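Local coordinates for protein FMN Adenylyltransferase (Candida glabrata, PDB 3FWK) that catalyses transfer of the adenylyl group of ATP to FMN, the last step in making FAD, using a Rossmann-like alpha/beta fold, at residues A[68-73]-A[195-200]; A[33-38]-A[202-207]; A[45-50]-A[79-84]; A[171-176]-A[299-304]. All coordinates share one frame; numbering follows the deposited sequence. Where two conformers were deposited one is given.

Contact 1 of 4, residues A[68-73]-A[195-200]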
loop_
_atom_site.group_PDB
_atom_site.type_symbol
_atom_site.label_atom_id
_atom_site.label_comp_id
_atom_site.label_asym_id
_atom_site.label_seq_id
_atom_site.Cartn_x
_atom_site.Cartn_y
_atom_site.Cartn_z
ATOM N N GLY A 68 -0.801 2.492 3.664
ATOM C CA GLY A 68 0.302 1.617 3.937
ATOM C C GLY A 68 0.919 1.066 2.662
ATOM O O GLY A 68 0.328 1.174 1.569
ATOM N N LYS A 69 2.062 0.421 2.820
ATOM C CA LYS A 69 2.816 -0.063 1.662
ATOM C C LYS A 69 2.005 -1.036 0.792
ATOM O O LYS A 69 2.155 -1.033 -0.431
ATOM C CB LYS A 69 4.124 -0.676 2.172
ATOM C CG LYS A 69 3.921 -1.882 3.074
ATOM C CD LYS A 69 5.217 -2.319 3.747
ATOM C CE LYS A 69 5.054 -3.638 4.487
ATOM N NZ LYS A 69 4.197 -3.559 5.715
ATOM N N ASP A 70 1.177 -1.884 1.404
ATOM C CA ASP A 70 0.419 -2.862 0.608
ATOM C C ASP A 70 -0.646 -2.171 -0.238
ATOM O O ASP A 70 -0.781 -2.404 -1.450
ATOM C CB ASP A 70 -0.277 -3.898 1.490
ATOM C CG ASP A 70 0.683 -4.764 2.290
ATOM O OD1 ASP A 70 1.863 -4.915 1.937
ATOM O OD2 ASP A 70 0.158 -5.332 3.287
ATOM N N CYS A 71 -1.425 -1.279 0.383
ATOM C CA CYS A 71 -2.391 -0.511 -0.362
ATOM C C CYS A 71 -1.747 0.348 -1.417
ATOM O O CYS A 71 -2.345 0.542 -2.477
ATOM C CB CYS A 71 -3.209 0.379 0.602
ATOM S SG CYS A 71 -4.506 -0.520 1.479
ATOM N N GLN A 72 -0.570 0.914 -1.124
ATOM C CA GLN A 72 0.081 1.734 -2.121
ATOM C C GLN A 72 0.536 0.916 -3.341
ATOM O O GLN A 72 0.307 1.319 -4.477
ATOM C CB GLN A 72 1.231 2.517 -1.517
ATOM C CG GLN A 72 1.734 3.559 -2.549
ATOM C CD GLN A 72 2.777 4.460 -2.031
ATOM O OE1 GLN A 72 3.279 4.282 -0.915
ATOM N NE2 GLN A 72 3.147 5.451 -2.848
ATOM N N VAL A 73 1.182 -0.225 -3.109
ATOM C CA VAL A 73 1.535 -1.087 -4.236
ATOM C C VAL A 73 0.284 -1.418 -5.028
ATOM O O VAL A 73 0.269 -1.358 -6.268
ATOM C CB VAL A 73 2.250 -2.374 -3.746
ATOM C CG1 VAL A 73 2.280 -3.430 -4.885
ATOM C CG2 VAL A 73 3.641 -2.053 -3.266
ATOM N N GLN A 195 -9.410 -8.837 -4.152
ATOM C CA GLN A 195 -8.207 -8.964 -3.321
ATOM C C GLN A 195 -7.069 -9.443 -4.199
ATOM O O GLN A 195 -6.746 -10.630 -4.221
ATOM C CB GLN A 195 -8.466 -9.923 -2.161
ATOM C CG GLN A 195 -9.474 -9.286 -1.195
ATOM C CD GLN A 195 -10.100 -10.154 -0.134
ATOM O OE1 GLN A 195 -10.316 -9.672 0.978
ATOM N NE2 GLN A 195 -10.437 -11.407 -0.455
ATOM N N PRO A 196 -6.469 -8.539 -4.980
ATOM C CA PRO A 196 -5.518 -8.941 -6.026
ATOM C C PRO A 196 -4.061 -8.994 -5.581
ATOM O O PRO A 196 -3.186 -9.173 -6.445
ATOM C CB PRO A 196 -5.720 -7.843 -7.106
ATOM C CG PRO A 196 -6.890 -6.978 -6.623
ATOM C CD PRO A 196 -6.823 -7.117 -5.135
ATOM N N LEU A 197 -3.792 -8.777 -4.290
ATOM C CA LEU A 197 -2.449 -8.704 -3.737
ATOM C C LEU A 197 -2.142 -9.897 -2.842
ATOM O O LEU A 197 -1.083 -9.949 -2.192
ATOM C CB LEU A 197 -2.290 -7.398 -2.916
ATOM C CG LEU A 197 -0.872 -6.834 -2.910
ATOM C CD1 LEU A 197 -0.462 -6.261 -4.277
ATOM C CD2 LEU A 197 -0.729 -5.805 -1.792
ATOM N N LEU A 198 -3.024 -10.912 -2.797
ATOM C CA LEU A 198 -2.920 -11.926 -1.735
ATOM C C LEU A 198 -1.617 -12.710 -1.782
ATOM O O LEU A 198 -1.064 -13.062 -0.752
ATOM C CB LEU A 198 -4.080 -12.931 -1.851
ATOM C CG LEU A 198 -5.444 -12.353 -1.504
ATOM C CD1 LEU A 198 -6.557 -13.332 -1.914
ATOM C CD2 LEU A 198 -5.530 -12.089 0.006
ATOM N N HIS A 199 -1.140 -12.968 -3.006
ATOM C CA HIS A 199 0.054 -13.790 -3.248
ATOM C C HIS A 199 1.377 -13.016 -3.123
ATOM O O HIS A 199 2.435 -13.619 -3.283
ATOM C CB HIS A 199 -0.023 -14.392 -4.649
ATOM C CG HIS A 199 -0.227 -13.352 -5.694
ATOM N ND1 HIS A 199 -1.440 -12.734 -5.872
ATOM C CD2 HIS A 199 0.644 -12.750 -6.530
ATOM C CE1 HIS A 199 -1.305 -11.802 -6.801
ATOM N NE2 HIS A 199 -0.047 -11.789 -7.218
ATOM N N TRP A 200 1.335 -11.703 -2.896
ATOM C CA TRP A 200 2.561 -10.937 -2.736
ATOM C C TRP A 200 3.200 -11.246 -1.399
ATOM O O TRP A 200 2.493 -11.421 -0.405
ATOM C CB TRP A 200 2.262 -9.423 -2.839
ATOM C CG TRP A 200 2.048 -8.958 -4.218
ATOM C CD1 TRP A 200 1.080 -9.385 -5.106
ATOM C CD2 TRP A 200 2.857 -8.035 -4.918
ATOM N NE1 TRP A 200 1.238 -8.759 -6.322
ATOM C CE2 TRP A 200 2.322 -7.922 -6.227
ATOM C CE3 TRP A 200 3.973 -7.258 -4.567
ATOM C CZ2 TRP A 200 2.893 -7.102 -7.202
ATOM C CZ3 TRP A 200 4.550 -6.432 -5.557
ATOM C CH2 TRP A 200 3.986 -6.349 -6.852
#

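Contact 2 of 4, residues A[33-38]-A[202-207]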
loop_
_atom_site.group_PDB
_atom_site.type_symbol
_atom_site.label_atom_id
_atom_site.label_comp_id
_atom_site.label_asym_id
_atom_site.label_seq_id
_atom_site.Cartn_x
_atom_site.Cartn_y
_atom_site.Cartn_z
ATOM N N ALA A 33 12.525 -11.314 -10.107
ATOM C CA ALA A 33 11.727 -12.200 -10.950
ATOM C C ALA A 33 10.452 -12.670 -10.238
ATOM O O ALA A 33 9.394 -12.726 -10.860
ATOM C CB ALA A 33 12.563 -13.416 -11.387
ATOM N N GLN A 34 10.544 -12.973 -8.944
ATOM C CA GLN A 34 9.372 -13.358 -8.190
ATOM C C GLN A 34 8.317 -12.220 -8.159
ATOM O O GLN A 34 7.119 -12.467 -8.247
ATOM C CB GLN A 34 9.787 -13.737 -6.782
ATOM C CG GLN A 34 8.667 -14.307 -5.914
ATOM C CD GLN A 34 9.117 -14.435 -4.481
ATOM O OE1 GLN A 34 9.453 -13.450 -3.834
ATOM N NE2 GLN A 34 9.165 -15.668 -3.972
ATOM N N THR A 35 8.804 -10.991 -8.042
ATOM C CA THR A 35 7.927 -9.813 -8.057
ATOM C C THR A 35 7.274 -9.641 -9.422
ATOM O O THR A 35 6.094 -9.317 -9.515
ATOM C CB THR A 35 8.714 -8.550 -7.638
ATOM O OG1 THR A 35 9.365 -8.796 -6.399
ATOM C CG2 THR A 35 7.788 -7.344 -7.522
ATOM N N GLN A 36 8.041 -9.849 -10.503
ATOM C CA GLN A 36 7.452 -9.826 -11.825
ATOM C C GLN A 36 6.304 -10.821 -11.958
ATOM O O GLN A 36 5.251 -10.509 -12.528
ATOM C CB GLN A 36 8.521 -10.065 -12.924
ATOM C CG GLN A 36 9.559 -8.935 -12.930
ATOM C CD GLN A 36 10.765 -9.216 -13.792
ATOM O OE1 GLN A 36 11.146 -10.357 -13.958
ATOM N NE2 GLN A 36 11.403 -8.183 -14.306
ATOM N N ARG A 37 6.533 -12.049 -11.491
ATOM C CA ARG A 37 5.481 -13.046 -11.504
ATOM C C ARG A 37 4.251 -12.599 -10.696
ATOM O O ARG A 37 3.106 -12.802 -11.138
ATOM C CB ARG A 37 6.014 -14.393 -10.994
ATOM C CG ARG A 37 7.112 -14.974 -11.926
ATOM C CD ARG A 37 7.488 -16.437 -11.519
ATOM N NE ARG A 37 7.979 -16.630 -10.155
ATOM C CZ ARG A 37 9.249 -16.544 -9.773
ATOM N NH1 ARG A 37 10.177 -16.117 -10.626
ATOM N NH2 ARG A 37 9.586 -16.842 -8.533
ATOM N N ALA A 38 4.495 -11.972 -9.549
ATOM C CA ALA A 38 3.382 -11.503 -8.711
ATOM C C ALA A 38 2.609 -10.391 -9.431
ATOM O O ALA A 38 1.360 -10.361 -9.364
ATOM C CB ALA A 38 3.929 -10.995 -7.395
ATOM N N LEU A 202 6.356 -9.900 1.449
ATOM C CA LEU A 202 6.938 -8.654 1.925
ATOM C C LEU A 202 8.080 -8.203 1.008
ATOM O O LEU A 202 8.166 -7.027 0.666
ATOM C CB LEU A 202 7.415 -8.836 3.365
ATOM C CG LEU A 202 8.087 -7.614 4.016
ATOM C CD1 LEU A 202 7.167 -6.386 3.979
ATOM C CD2 LEU A 202 8.534 -7.974 5.424
ATOM N N ALA A 203 8.971 -9.114 0.591
ATOM C CA ALA A 203 10.079 -8.710 -0.246
ATOM C C ALA A 203 9.606 -8.151 -1.585
ATOM O O ALA A 203 10.255 -7.260 -2.163
ATOM C CB ALA A 203 11.014 -9.914 -0.476
ATOM N N ASN A 204 8.528 -8.715 -2.120
ATOM C CA ASN A 204 7.987 -8.203 -3.374
ATOM C C ASN A 204 7.455 -6.771 -3.224
ATOM O O ASN A 204 7.641 -5.940 -4.113
ATOM C CB ASN A 204 6.869 -9.095 -3.893
ATOM C CG ASN A 204 7.270 -10.557 -3.965
ATOM O OD1 ASN A 204 6.536 -11.390 -3.452
ATOM N ND2 ASN A 204 8.410 -10.858 -4.597
ATOM N N ILE A 205 6.750 -6.531 -2.118
ATOM C CA ILE A 205 6.228 -5.207 -1.813
ATOM C C ILE A 205 7.393 -4.186 -1.796
ATOM O O ILE A 205 7.313 -3.149 -2.447
ATOM C CB ILE A 205 5.486 -5.240 -0.468
ATOM C CG1 ILE A 205 4.217 -6.112 -0.527
ATOM C CG2 ILE A 205 5.172 -3.785 -0.010
ATOM C CD1 ILE A 205 3.133 -5.581 -1.385
ATOM N N TRP A 206 8.466 -4.477 -1.047
ATOM C CA TRP A 206 9.572 -3.505 -0.982
ATOM C C TRP A 206 10.224 -3.311 -2.354
ATOM O O TRP A 206 10.512 -2.185 -2.742
ATOM C CB TRP A 206 10.630 -3.885 0.040
ATOM C CG TRP A 206 10.265 -3.978 1.458
ATOM C CD1 TRP A 206 10.550 -5.000 2.295
ATOM C CD2 TRP A 206 9.656 -2.968 2.273
ATOM N NE1 TRP A 206 10.161 -4.710 3.567
ATOM C CE2 TRP A 206 9.601 -3.468 3.579
ATOM C CE3 TRP A 206 9.154 -1.681 2.016
ATOM C CZ2 TRP A 206 9.081 -2.741 4.649
ATOM C CZ3 TRP A 206 8.635 -0.959 3.090
ATOM C CH2 TRP A 206 8.612 -1.487 4.374
ATOM N N SER A 207 10.444 -4.401 -3.090
ATOM C CA SER A 207 11.137 -4.293 -4.372
ATOM C C SER A 207 10.374 -3.359 -5.319
ATOM O O SER A 207 10.958 -2.437 -5.904
ATOM C CB SER A 207 11.268 -5.662 -5.004
ATOM O OG SER A 207 11.876 -5.547 -6.281
#

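Contact 3 of 4, residues A[45-50]-A[79-84]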
loop_
_atom_site.group_PDB
_atom_site.type_symbol
_atom_site.label_atom_id
_atom_site.label_comp_id
_atom_site.label_asym_id
_atom_site.label_seq_id
_atom_site.Cartn_x
_atom_site.Cartn_y
_atom_site.Cartn_z
ATOM N N ILE A 45 -5.781 -10.916 -12.545
ATOM C CA ILE A 45 -6.953 -10.821 -11.694
ATOM C C ILE A 45 -7.741 -9.560 -12.076
ATOM O O ILE A 45 -8.969 -9.613 -12.203
ATOM C CB ILE A 45 -6.534 -10.808 -10.204
ATOM C CG1 ILE A 45 -6.012 -12.207 -9.803
ATOM C CG2 ILE A 45 -7.695 -10.386 -9.314
ATOM C CD1 ILE A 45 -5.216 -12.203 -8.502
ATOM N N LEU A 46 -7.065 -8.415 -12.237
ATOM C CA LEU A 46 -7.792 -7.189 -12.525
ATOM C C LEU A 46 -8.325 -7.141 -13.948
ATOM O O LEU A 46 -9.515 -6.878 -14.185
ATOM C CB LEU A 46 -6.915 -5.983 -12.208
ATOM C CG LEU A 46 -6.695 -5.743 -10.716
ATOM C CD1 LEU A 46 -5.643 -4.682 -10.475
ATOM C CD2 LEU A 46 -7.993 -5.424 -9.987
ATOM N N ILE A 47 -7.443 -7.369 -14.928
ATOM C CA ILE A 47 -7.829 -7.185 -16.321
ATOM C C ILE A 47 -8.758 -8.299 -16.806
ATOM O O ILE A 47 -9.701 -8.041 -17.558
ATOM C CB ILE A 47 -6.565 -7.098 -17.200
ATOM C CG1 ILE A 47 -5.781 -5.833 -16.830
ATOM C CG2 ILE A 47 -6.908 -7.152 -18.694
ATOM C CD1 ILE A 47 -4.390 -5.704 -17.432
ATOM N N ASN A 48 -8.500 -9.534 -16.396
ATOM C CA ASN A 48 -9.283 -10.672 -16.873
ATOM C C ASN A 48 -10.453 -11.016 -15.998
ATOM O O ASN A 48 -11.484 -11.418 -16.507
ATOM C CB ASN A 48 -8.398 -11.917 -17.069
ATOM C CG ASN A 48 -7.275 -11.682 -18.065
ATOM O OD1 ASN A 48 -7.465 -10.989 -19.053
ATOM N ND2 ASN A 48 -6.115 -12.260 -17.806
ATOM N N GLU A 49 -10.296 -10.909 -14.671
ATOM C CA GLU A 49 -11.353 -11.380 -13.778
ATOM C C GLU A 49 -12.219 -10.275 -13.196
ATOM O O GLU A 49 -13.310 -10.545 -12.710
ATOM C CB GLU A 49 -10.772 -12.203 -12.631
ATOM C CG GLU A 49 -9.970 -13.426 -13.028
ATOM C CD GLU A 49 -9.560 -14.224 -11.793
ATOM O OE1 GLU A 49 -10.462 -14.641 -11.005
ATOM O OE2 GLU A 49 -8.353 -14.405 -11.585
ATOM N N THR A 50 -11.739 -9.038 -13.185
ATOM C CA THR A 50 -12.425 -7.996 -12.412
ATOM C C THR A 50 -13.130 -7.014 -13.331
ATOM O O THR A 50 -14.359 -6.936 -13.311
ATOM C CB THR A 50 -11.459 -7.267 -11.470
ATOM O OG1 THR A 50 -10.866 -8.227 -10.576
ATOM C CG2 THR A 50 -12.177 -6.168 -10.663
ATOM N N LEU A 79 -4.059 1.389 -10.879
ATOM C CA LEU A 79 -3.954 2.480 -11.868
ATOM C C LEU A 79 -3.320 2.002 -13.175
ATOM O O LEU A 79 -3.832 2.333 -14.270
ATOM C CB LEU A 79 -3.195 3.630 -11.244
ATOM C CG LEU A 79 -3.941 4.484 -10.202
ATOM C CD1 LEU A 79 -3.003 5.387 -9.442
ATOM C CD2 LEU A 79 -5.010 5.323 -10.913
ATOM N N SER A 80 -2.263 1.195 -13.073
ATOM C CA SER A 80 -1.647 0.664 -14.291
ATOM C C SER A 80 -2.669 -0.156 -15.090
ATOM O O SER A 80 -2.762 -0.046 -16.302
ATOM C CB SER A 80 -0.480 -0.221 -13.877
ATOM O OG SER A 80 0.070 -0.918 -15.022
ATOM N N CYS A 81 -3.453 -0.978 -14.400
ATOM C CA CYS A 81 -4.435 -1.811 -15.066
ATOM C C CYS A 81 -5.581 -1.043 -15.654
ATOM O O CYS A 81 -6.113 -1.433 -16.695
ATOM C CB CYS A 81 -4.933 -2.917 -14.133
ATOM S SG CYS A 81 -3.700 -4.164 -13.801
ATOM N N LEU A 82 -5.990 0.055 -15.024
ATOM C CA LEU A 82 -6.997 0.934 -15.658
ATOM C C LEU A 82 -6.483 1.481 -16.974
ATOM O O LEU A 82 -7.205 1.494 -17.978
ATOM C CB LEU A 82 -7.328 2.100 -14.725
ATOM C CG LEU A 82 -8.104 1.767 -13.463
ATOM C CD1 LEU A 82 -8.227 3.017 -12.588
ATOM C CD2 LEU A 82 -9.483 1.200 -13.788
ATOM N N TRP A 83 -5.245 1.949 -16.983
ATOM C CA TRP A 83 -4.654 2.436 -18.225
ATOM C C TRP A 83 -4.578 1.326 -19.264
ATOM O O TRP A 83 -4.982 1.502 -20.419
ATOM C CB TRP A 83 -3.282 3.046 -17.964
ATOM C CG TRP A 83 -2.699 3.688 -19.175
ATOM C CD1 TRP A 83 -1.821 3.130 -20.086
ATOM C CD2 TRP A 83 -2.990 5.003 -19.662
ATOM N NE1 TRP A 83 -1.545 4.043 -21.103
ATOM C CE2 TRP A 83 -2.235 5.196 -20.845
ATOM C CE3 TRP A 83 -3.769 6.054 -19.178
ATOM C CZ2 TRP A 83 -2.290 6.380 -21.577
ATOM C CZ3 TRP A 83 -3.821 7.237 -19.907
ATOM C CH2 TRP A 83 -3.082 7.390 -21.075
ATOM N N GLU A 84 -4.063 0.181 -18.859
ATOM C CA GLU A 84 -3.913 -0.933 -19.803
ATOM C C GLU A 84 -5.254 -1.366 -20.368
ATOM O O GLU A 84 -5.406 -1.560 -21.594
ATOM C CB GLU A 84 -3.170 -2.073 -19.130
ATOM C CG GLU A 84 -2.943 -3.279 -20.069
ATOM C CD GLU A 84 -1.936 -4.291 -19.564
ATOM O OE1 GLU A 84 -1.267 -4.097 -18.537
ATOM O OE2 GLU A 84 -1.802 -5.364 -20.223
#

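Contact 4 of 4, residues A[171-176]-A[299-304]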
loop_
_atom_site.group_PDB
_atom_site.type_symbol
_atom_site.label_atom_id
_atom_site.label_comp_id
_atom_site.label_asym_id
_atom_site.label_seq_id
_atom_site.Cartn_x
_atom_site.Cartn_y
_atom_site.Cartn_z
ATOM N N THR A 171 -0.314 -13.411 4.246
ATOM C CA THR A 171 0.439 -13.456 5.479
ATOM C C THR A 171 -0.061 -12.477 6.539
ATOM O O THR A 171 0.383 -12.544 7.681
ATOM C CB THR A 171 1.942 -13.189 5.250
ATOM O OG1 THR A 171 2.055 -11.901 4.668
ATOM C CG2 THR A 171 2.574 -14.235 4.321
ATOM N N ASP A 172 -0.965 -11.578 6.168
ATOM C CA ASP A 172 -1.517 -10.648 7.138
ATOM C C ASP A 172 -2.507 -11.342 8.071
ATOM O O ASP A 172 -3.071 -12.375 7.716
ATOM C CB ASP A 172 -2.265 -9.525 6.401
ATOM C CG ASP A 172 -1.341 -8.584 5.626
ATOM O OD1 ASP A 172 -0.216 -8.345 6.064
ATOM O OD2 ASP A 172 -1.796 -8.042 4.605
ATOM N N PRO A 173 -2.760 -10.756 9.248
ATOM C CA PRO A 173 -3.842 -11.281 10.080
ATOM C C PRO A 173 -5.149 -11.357 9.284
ATOM O O PRO A 173 -5.469 -10.453 8.503
ATOM C CB PRO A 173 -3.932 -10.251 11.222
ATOM C CG PRO A 173 -2.561 -9.730 11.329
ATOM C CD PRO A 173 -2.093 -9.607 9.873
ATOM N N PHE A 174 -5.911 -12.424 9.498
ATOM C CA PHE A 174 -7.141 -12.658 8.761
ATOM C C PHE A 174 -6.932 -12.828 7.275
ATOM O O PHE A 174 -7.898 -12.677 6.518
ATOM C CB PHE A 174 -8.199 -11.576 9.050
ATOM C CG PHE A 174 -8.276 -11.206 10.507
ATOM C CD1 PHE A 174 -8.672 -12.155 11.444
ATOM C CD2 PHE A 174 -7.852 -9.956 10.945
ATOM C CE1 PHE A 174 -8.700 -11.837 12.821
ATOM C CE2 PHE A 174 -7.871 -9.632 12.303
ATOM C CZ PHE A 174 -8.303 -10.578 13.232
ATOM N N GLY A 175 -5.706 -13.187 6.854
ATOM C CA GLY A 175 -5.426 -13.328 5.433
ATOM C C GLY A 175 -5.459 -14.753 4.908
ATOM O O GLY A 175 -5.397 -14.963 3.695
ATOM N N GLU A 176 -5.555 -15.713 5.807
ATOM C CA GLU A 176 -5.407 -17.091 5.394
ATOM C C GLU A 176 -6.537 -17.568 4.489
ATOM O O GLU A 176 -6.254 -18.207 3.493
ATOM C CB GLU A 176 -5.320 -18.018 6.620
ATOM C CG GLU A 176 -5.077 -19.471 6.261
ATOM C CD GLU A 176 -4.902 -20.408 7.485
ATOM O OE1 GLU A 176 -4.923 -19.941 8.633
ATOM O OE2 GLU A 176 -4.761 -21.638 7.252
ATOM N N LEU A 299 7.980 -11.676 10.645
ATOM C CA LEU A 299 8.440 -10.664 11.591
ATOM C C LEU A 299 7.914 -9.272 11.274
ATOM O O LEU A 299 8.270 -8.297 11.947
ATOM C CB LEU A 299 9.957 -10.631 11.601
ATOM C CG LEU A 299 10.649 -11.948 11.975
ATOM C CD1 LEU A 299 12.156 -11.765 11.854
ATOM C CD2 LEU A 299 10.267 -12.416 13.361
ATOM N N GLU A 300 7.009 -9.167 10.308
ATOM C CA GLU A 300 6.505 -7.887 9.873
ATOM C C GLU A 300 5.863 -7.064 10.995
ATOM O O GLU A 300 6.002 -5.839 11.013
ATOM C CB GLU A 300 5.531 -8.098 8.709
ATOM C CG GLU A 300 5.052 -6.826 8.041
ATOM C CD GLU A 300 4.260 -7.082 6.772
ATOM O OE1 GLU A 300 4.264 -8.220 6.271
ATOM O OE2 GLU A 300 3.633 -6.131 6.266
ATOM N N ARG A 301 5.176 -7.739 11.916
ATOM C CA ARG A 301 4.489 -7.098 13.016
ATOM C C ARG A 301 5.230 -7.266 14.336
ATOM O O ARG A 301 4.636 -7.079 15.388
ATOM C CB ARG A 301 3.046 -7.601 13.077
ATOM C CG ARG A 301 2.284 -7.169 11.843
ATOM C CD ARG A 301 0.915 -7.804 11.683
ATOM N NE ARG A 301 0.084 -7.060 10.702
ATOM C CZ ARG A 301 0.132 -7.155 9.355
ATOM N NH1 ARG A 301 -0.695 -6.415 8.622
ATOM N NH2 ARG A 301 0.980 -7.966 8.729
ATOM N N ALA A 302 6.542 -7.482 14.288
ATOM C CA ALA A 302 7.347 -7.631 15.521
ATOM C C ALA A 302 7.528 -6.343 16.332
ATOM O O ALA A 302 7.820 -6.428 17.522
ATOM C CB ALA A 302 8.675 -8.203 15.210
ATOM N N GLY A 303 7.409 -5.193 15.697
ATOM C CA GLY A 303 7.601 -3.852 16.336
ATOM C C GLY A 303 6.357 -3.457 17.084
ATOM O O GLY A 303 5.536 -2.766 16.510
ATOM N N ARG A 304 6.192 -3.950 18.336
ATOM C CA ARG A 304 4.959 -3.837 19.206
ATOM C C ARG A 304 5.127 -3.883 20.744
ATOM O O ARG A 304 5.585 -4.884 21.353
ATOM C CB ARG A 304 3.892 -4.920 18.968
ATOM C CG ARG A 304 3.339 -5.090 17.539
ATOM C CD ARG A 304 2.704 -3.842 17.012
ATOM N NE ARG A 304 1.968 -4.002 15.747
ATOM C CZ ARG A 304 2.416 -3.695 14.516
ATOM N NH1 ARG A 304 3.707 -3.291 14.272
ATOM N NH2 ARG A 304 1.549 -3.829 13.497
HETATM O O HOH W 1 3.386 -10.580 7.090
HETATM O O HOH W 2 2.034 -10.151 9.538
#

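Contact 1 of 4, residues A[68-73]-A[195-200]
Val73 lays its CG1 methyl over the six-membered ring of Trp200, 4.0 Å from the ring centroid and 21° off the ring normal, which defines a CH-pi contact over the face. Its nearest ring atom is Trp200 CZ3, at 3.8 Å from Val73 CG1, so the methyl sits nearer the outer rim of the indole. The two side chains come from opposite directions, and with CG1 anti to the backbone N (chi1 165°) it is this branch of Val73 that faces the ring. Leu197 CD1 rests on the same indole face, also toward its rim, and closes the apolar cluster at 4.0 Å from Val73 CG1. The other branch, Leu197 CD2, reaches past it to the helix backbone, 3.4 Å from Asp70 O and 3.8 Å from Asp70 CB. Leu197 has a chi1 of -149°, some 30° from staggered, consistent with its being turned to place one branch on the indole and the other at Asp70. Leu197 and Trp200 are the ends of a type I beta turn, closed by Trp200 N to Leu197 O at 3.1 Å, and the turn brings both onto one side. At the indole edge, Trp200 NE1 is bonded to Thr42 OG1. Gly68 is the N-cap of helix 69-86, and its place after strand 61-64 is consistent with the nucleotide-binding PP-loop of the PAPS reductase family. The turn follows strand 192-194 and leads into helix 202-212, whose Ile205 touches both Asp70 and Trp200, while Ala38 and Ile39 of helix 31-50 also pack against the indole.

Contact 2 of 4, residues A[33-38]-A[202-207]
Asn204 ND2 spends both of its hydrogens on the neighbouring helix, one bond going to Gln34 OE1 and one to Thr35 OG1, each 2.9 Å long with an N-H...O angle of about 150°. Neither acceptor lies quite in the amide plane of Asn204, and the donor is likewise tilted from the carbonyl plane of Gln34. The two amides stand nearly perpendicular, Gln34 crossing Asn204 with an extended chain whose CG is anti to the backbone N (chi1 -174°). Thr35 and Asn204 instead slide past each other, which leaves Thr35 CG2 3.7 Å from Asn204 O. Such close meshing fits the backbone geometry: the CA atoms of Thr35 and Asn204 are only 5.0 Å apart, and the short helix axes pass at 9.2 Å with a crossing angle of -91°. It is thus a near-orthogonal helix pair, joining helix 31-50 to helix 202-212, which follows strand 192-194 of the Rossmann-like sheet. Ser207, one turn beyond Asn204, adds its CB at 3.9 Å from Thr35 OG1. In the second shell, Thr35 OG1, an acceptor from Asn204 ND2, is also bonded to Ile31 O one turn back, where, the carbonyl being only an acceptor, it must be the donor. Asn204 OD1 takes the backbone N of Asn201, fixing the rotation of the amide. Ser207 OG is bonded to Glu255 and to Tyr21 OH, the latter on helix 7-23, whose Tyr21 also touches Thr35.

Contact 3 of 4, residues A[45-50]-A[79-84]
Glu84 OE1 forms a salt bridge with Lys43 NZ, one turn before Ile47 on helix 31-50, and the carboxylate so placed takes Ile47 CD1 against it. That methyl is 3.5 Å from Glu84 CD and 3.8 Å from Glu84 OE2, and the two side chains cross at about a right angle. CG anti to the backbone N (chi1 -179°) and the extended chain beyond it carry the Glu84 carboxylate across Ile47, with Glu84 CG 3.9 Å from Ile47 CD1. One turn back, Cys81 SG fits between two side chains of helix 31-50: Leu46 CD1 lies 3.9 Å and Ile47 CD1 4.0 Å from the sulfur. No hydrogen bond links the segments; the cross-contact is apolar apart from the carboxylate. The short axes approach to 9.8 Å at a crossing angle of -59°. A wider pi-type turn spans 45-50, where Thr50 OG1 bonds to Ile45 O at 2.9 Å. The contact packs the C-terminal part of helix 31-50 on that of helix 69-86, with Tyr78 and Tyr85 of the latter touching Leu46 and Ile47, and with Tyr15 of helix 7-23 against Glu84.

Contact 4 of 4, residues A[171-176]-A[299-304]
Two beta turns meet here, a type II turn from Asp172 to Gly175 and a type I turn from Leu299 to Ala302, joined by a salt bridge, with the Pro173 ring packed on the guanidinium face of Arg301. Arg301 NH2 donates to Asp172 OD1 at 2.9 Å, and Arg301 NH1 makes a weak second bond to the same oxygen at 3.2 Å. Asp172 OD1 thus takes both bonds; NH2 comes from its anti side, 27° out of the carboxylate plane, and the planes of the two groups are 72° apart. Pro173 CD lies over the centre of the guanidinium face, 3.4 Å from Arg301 CZ, so the group is held at its edge by charge and on one face by the ring. Asp172 OD2 is bound by Arg169 N, which fixes the carboxylate's rotation. A water accepts from Arg301 NH2 at 2.6 Å, and another bridges Thr171 OG1 to Glu300 OE1. Asp172 OD1 and Glu300 OE2 are 4.4 Å apart; Glu300's salt bridges to Lys69 and Arg169 probably ease the repulsion. Segment 171-176 belongs to the loop between strands 163-165 and 181-183, while 299-304 lies in the loop after helix 275-282, so the contact ties the C-terminal region to the sheet's connecting loop.

Contact 1 is the hub, its centre 11 Å from contact 2, 14 Å from contact 3 and 13 Å from contact 4. To contact 2 it is joined by a probable hydrogen bond, His199 NE2 to Ala38 O at 2.9 Å; to contact 3 by Pro196 CG on Leu46 CD2 at 3.9 Å; and to contact 4 by the salt bridge of Lys69 NZ with Glu300 OE2 at 2.7 Å. Helix 31-50 serves contacts 2 and 3, helix 69-86 contacts 1 and 3. Contacts 3 and 4 lie farthest apart, with centres 27 Å from each other. The bound glucose is remote, about 14 Å from the Leu46 side chain.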